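Local atomic coordinates of Lin0012 protein (Listeria innocua, PDB entry 3K17), a protein that probably acts as an ATP-dependent phosphomevalonate kinase of the GHMP family, in the mevalonate route to isopentenyl diphosphate. Residues A[232-236]-A[284-290]; A[291-297]-A[313-319]. One frame throughout, in Å; residues are numbered along the deposited sequence.

Contact 1: A[232-236]-A[284-290]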
# COMPACT_ATOMS: atom_id res chain seq x y z
N GLN A 232 -24.27 -15.47 -9.78
CA GLN A 232 -24.57 -16.14 -11.03
C GLN A 232 -25.98 -15.78 -11.50
O GLN A 232 -26.20 -15.49 -12.67
CB GLN A 232 -24.43 -17.66 -10.88
CG GLN A 232 -23.00 -18.12 -10.62
CD GLN A 232 -22.89 -19.63 -10.40
OE1 GLN A 232 -23.59 -20.20 -9.57
NE2 GLN A 232 -22.01 -20.27 -11.16
N ILE A 233 -26.94 -15.80 -10.56
CA ILE A 233 -28.32 -15.48 -10.89
C ILE A 233 -28.48 -14.02 -11.31
O ILE A 233 -29.19 -13.72 -12.26
CB ILE A 233 -29.28 -15.78 -9.70
CG1 ILE A 233 -29.28 -17.28 -9.40
CG2 ILE A 233 -30.70 -15.34 -10.05
CD1 ILE A 233 -29.76 -18.14 -10.55
N HIS A 234 -27.83 -13.11 -10.59
CA HIS A 234 -27.93 -11.70 -10.92
C HIS A 234 -27.42 -11.48 -12.35
O HIS A 234 -27.99 -10.69 -13.10
CB HIS A 234 -27.10 -10.86 -9.96
CG HIS A 234 -27.20 -9.39 -10.22
ND1 HIS A 234 -28.34 -8.66 -9.98
CD2 HIS A 234 -26.30 -8.52 -10.75
CE1 HIS A 234 -28.15 -7.40 -10.34
NE2 HIS A 234 -26.92 -7.29 -10.81
N ALA A 235 -26.34 -12.17 -12.70
CA ALA A 235 -25.77 -12.05 -14.03
C ALA A 235 -26.74 -12.64 -15.04
O ALA A 235 -26.92 -12.10 -16.14
CB ALA A 235 -24.44 -12.78 -14.10
N PHE A 236 -27.38 -13.75 -14.68
CA PHE A 236 -28.35 -14.39 -15.55
C PHE A 236 -29.45 -13.39 -15.87
O PHE A 236 -29.93 -13.31 -17.00
CB PHE A 236 -28.96 -15.61 -14.86
CG PHE A 236 -30.10 -16.22 -15.63
CD1 PHE A 236 -29.89 -16.83 -16.86
CD2 PHE A 236 -31.40 -16.15 -15.13
CE1 PHE A 236 -30.95 -17.36 -17.58
CE2 PHE A 236 -32.47 -16.68 -15.85
CZ PHE A 236 -32.24 -17.28 -17.08
N LEU A 284 -34.99 -22.29 -13.40
CA LEU A 284 -34.07 -21.18 -13.24
C LEU A 284 -32.64 -21.70 -13.14
O LEU A 284 -31.74 -21.18 -13.79
CB LEU A 284 -34.42 -20.37 -11.98
CG LEU A 284 -33.45 -19.25 -11.59
CD1 LEU A 284 -33.31 -18.27 -12.74
CD2 LEU A 284 -33.95 -18.54 -10.34
N GLY A 285 -32.45 -22.73 -12.32
CA GLY A 285 -31.14 -23.30 -12.15
C GLY A 285 -30.57 -23.82 -13.46
O GLY A 285 -29.39 -23.63 -13.76
N THR A 286 -31.43 -24.48 -14.23
CA THR A 286 -31.04 -25.04 -15.51
C THR A 286 -30.66 -23.95 -16.50
O THR A 286 -29.57 -23.96 -17.07
CB THR A 286 -32.18 -25.88 -16.12
OG1 THR A 286 -32.40 -27.04 -15.30
CG2 THR A 286 -31.83 -26.32 -17.54
N LYS A 287 -31.56 -23.00 -16.71
CA LYS A 287 -31.33 -21.91 -17.65
C LYS A 287 -30.10 -21.06 -17.31
O LYS A 287 -29.31 -20.73 -18.19
CB LYS A 287 -32.56 -21.00 -17.73
CG LYS A 287 -33.82 -21.71 -18.18
CD LYS A 287 -34.97 -20.72 -18.27
CE LYS A 287 -36.28 -21.39 -18.67
NZ LYS A 287 -37.38 -20.39 -18.78
N ALA A 288 -29.95 -20.72 -16.03
CA ALA A 288 -28.82 -19.90 -15.60
C ALA A 288 -27.53 -20.69 -15.42
O ALA A 288 -26.46 -20.11 -15.24
CB ALA A 288 -29.18 -19.19 -14.29
N GLY A 289 -27.63 -22.01 -15.48
CA GLY A 289 -26.45 -22.83 -15.30
C GLY A 289 -26.04 -22.79 -13.84
O GLY A 289 -24.86 -22.79 -13.51
N VAL A 290 -27.03 -22.75 -12.95
CA VAL A 290 -26.79 -22.70 -11.52
C VAL A 290 -27.39 -23.94 -10.87
O VAL A 290 -28.58 -24.23 -11.02
CB VAL A 290 -27.43 -21.46 -10.87
CG1 VAL A 290 -27.18 -21.47 -9.37
CG2 VAL A 290 -26.85 -20.20 -11.50
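Val-290, which packs against Gln-232 and Ile-233, is held by a short backbone bond from its N to Gly-285 O, 2.6 Å. Gly-289 N bonds back to Thr-286 O as well. With the positive phi of Gly-289 (72°), these two bonds make a Schellman motif at the C-terminal end of helix 267-288, and Val-290 follows it. No hydrogen bond joins the two segments; they meet mainly through apolar groups. Ala-288 CB lies over one face of the Phe-236 ring in a CH-pi contact, 3.8 Å from its centroid and displaced toward the rim. Leu-284 CD1 meets the same ring obliquely, 3.6 Å from Phe-236 CE2. Lys-287 CB lies near Phe-236 CZ. The CG of Phe-236 is trans to its backbone N (chi1 172°), which carries the ring to the other helix. Ile-233 reaches across by its tip: CD1 lies 3.7 Å from Val-290 CG2 and also touches Ala-288 CB. Gln-232 CB rests on the same valine methyl, 3.6 Å from CG2. The short helix axes cross at 73°, 10.3 Å apart. Helix 241-264 adds Asn-243 beside Phe-236 and Phe-247 beside Leu-284, and Gln-232 packs on Glu-239 of a second subunit.

Contact 2: A[291-297]-A[313-319]; sequences NIETSLL and SSGSGGG
One hydrogen bond joins Ile-292 to the glycine-rich loop. Gly-318 N donates to Ile-292 O at 2.6 Å, fairly straight at 156°, lying in the carbonyl plane on a lone pair. Beside it, Gly-318 CA makes a CA-H...O contact of 3.3 Å with Asn-291 O. Two successive carbonyls thus face the same glycine. Within the segments, two more bonds fix local shape. Thr-294 is the N-cap of helix 295-306: its OG1 accepts from Leu-297 N at 3.1 Å. Ser-316 OG donates to Gly-317 O, tilted 16° from the carbonyl plane. The remaining contacts are van der Waals. With OG1 of Thr-294 turned to the cap (chi1 59°), its methyl CG2 lies against the loop backbone, 3.4 Å from Gly-318 C. Leu-297 puts CD1 into the curve of the loop, 3.7 Å from Ser-313 CB and close to Gly-319 O. Ile-292 CG2 lies 3.7 Å from Ser-316 O. Gly-317 has no side chain, and Ile-292 O comes close to its backbone. Gly-317, Gly-318 and Gly-319 all have positive phi, which glycine adopts easily, consistent with the tight course of the loop. A Gly-rich loop here is consistent with the third conserved motif of GHMP kinases. The loop joins strands 310-313 and 321-326, and Ser-316 O and Gly-315 N also bond to Tyr-21 and Glu-20. The other segment leads from helix 267-288 into helix 295-306, with Glu-293 salt-bridged to Arg-278 of the former.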
# COMPACT_ATOMS: atom_id res chain seq x y z
N ASN A 291 -26.55 -24.67 -10.14
CA ASN A 291 -26.99 -25.89 -9.48
C ASN A 291 -27.78 -25.62 -8.21
O ASN A 291 -27.30 -25.86 -7.10
CB ASN A 291 -25.76 -26.76 -9.17
CG ASN A 291 -26.13 -28.06 -8.50
OD1 ASN A 291 -27.11 -28.71 -8.86
ND2 ASN A 291 -25.33 -28.47 -7.52
N ILE A 292 -29.01 -25.11 -8.37
CA ILE A 292 -29.86 -24.82 -7.22
C ILE A 292 -30.30 -26.12 -6.56
O ILE A 292 -30.05 -26.35 -5.38
CB ILE A 292 -31.11 -24.02 -7.63
CG1 ILE A 292 -30.69 -22.67 -8.22
CG2 ILE A 292 -32.02 -23.81 -6.42
CD1 ILE A 292 -31.84 -21.82 -8.71
N GLU A 293 -30.96 -26.98 -7.33
CA GLU A 293 -31.38 -28.25 -6.78
C GLU A 293 -30.28 -29.29 -7.02
O GLU A 293 -30.13 -29.82 -8.12
CB GLU A 293 -32.68 -28.72 -7.43
CG GLU A 293 -33.21 -30.01 -6.84
CD GLU A 293 -34.62 -30.31 -7.29
OE1 GLU A 293 -35.55 -29.62 -6.83
OE2 GLU A 293 -34.79 -31.23 -8.12
N THR A 294 -29.49 -29.55 -5.98
CA THR A 294 -28.41 -30.52 -6.07
C THR A 294 -29.01 -31.91 -6.18
O THR A 294 -30.22 -32.08 -6.08
CB THR A 294 -27.51 -30.48 -4.82
OG1 THR A 294 -28.30 -30.77 -3.66
CG2 THR A 294 -26.86 -29.12 -4.66
N SER A 295 -28.15 -32.90 -6.38
CA SER A 295 -28.61 -34.28 -6.49
C SER A 295 -29.26 -34.72 -5.19
O SER A 295 -30.27 -35.42 -5.20
CB SER A 295 -27.45 -35.21 -6.81
OG SER A 295 -26.86 -34.87 -8.05
N LEU A 296 -28.69 -34.30 -4.06
CA LEU A 296 -29.23 -34.68 -2.77
C LEU A 296 -30.56 -33.97 -2.51
O LEU A 296 -31.48 -34.54 -1.94
CB LEU A 296 -28.23 -34.37 -1.66
CG LEU A 296 -28.46 -35.06 -0.32
CD1 LEU A 296 -28.73 -36.54 -0.52
CD2 LEU A 296 -27.23 -34.85 0.56
N LEU A 297 -30.66 -32.71 -2.94
CA LEU A 297 -31.89 -31.97 -2.76
C LEU A 297 -32.97 -32.56 -3.65
O LEU A 297 -34.15 -32.58 -3.29
CB LEU A 297 -31.67 -30.48 -3.07
CG LEU A 297 -30.99 -29.73 -1.93
CD1 LEU A 297 -30.55 -28.34 -2.38
CD2 LEU A 297 -31.94 -29.64 -0.75
N SER A 313 -35.88 -27.29 -2.04
CA SER A 313 -34.74 -26.72 -1.36
C SER A 313 -35.26 -25.49 -0.63
O SER A 313 -36.30 -24.93 -1.00
CB SER A 313 -33.67 -26.31 -2.37
OG SER A 313 -34.22 -25.50 -3.40
N SER A 314 -34.57 -25.10 0.43
CA SER A 314 -34.96 -23.93 1.20
C SER A 314 -33.85 -22.89 1.13
O SER A 314 -32.73 -23.12 1.61
CB SER A 314 -35.23 -24.31 2.66
OG SER A 314 -35.43 -23.14 3.44
N GLY A 315 -34.16 -21.75 0.54
CA GLY A 315 -33.17 -20.70 0.41
C GLY A 315 -32.48 -20.70 -0.94
O GLY A 315 -33.12 -20.84 -1.99
N SER A 316 -31.17 -20.56 -0.92
CA SER A 316 -30.37 -20.51 -2.13
C SER A 316 -30.25 -21.85 -2.84
O SER A 316 -29.97 -21.90 -4.03
CB SER A 316 -28.97 -20.01 -1.81
OG SER A 316 -28.27 -20.98 -1.04
N GLY A 317 -30.47 -22.94 -2.11
CA GLY A 317 -30.31 -24.24 -2.73
C GLY A 317 -28.81 -24.46 -2.86
O GLY A 317 -28.03 -23.75 -2.24
N GLY A 318 -28.39 -25.43 -3.67
CA GLY A 318 -26.97 -25.68 -3.83
C GLY A 318 -26.42 -26.44 -2.63
O GLY A 318 -25.25 -26.84 -2.61
N GLY A 319 -27.27 -26.65 -1.63
CA GLY A 319 -26.88 -27.33 -0.42
C GLY A 319 -27.79 -26.89 0.71
O GLY A 319 -28.98 -26.64 0.49

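Contacts 1 and 2 follow in series along the chain, with centres about 13 Å apart and on the same side of the chain's centre. Residues 284-290 and 291-297 are consecutive, and together they span the turn from helix 267-288 to helix 295-306. They meet through Ile-292, whose CD1 lies 4.2 Å from Leu-284 CG and 3.8 Å from Gly-285 N. Contact 1 joins this turn to helix 226-239. Contact 2 joins it to the loop between strands 310-313 and 321-326 of the four-stranded antiparallel sheet. One connection between helices thus touches both; contact 2 and residues 284-290 belong to the C-terminal GHMP kinase family region.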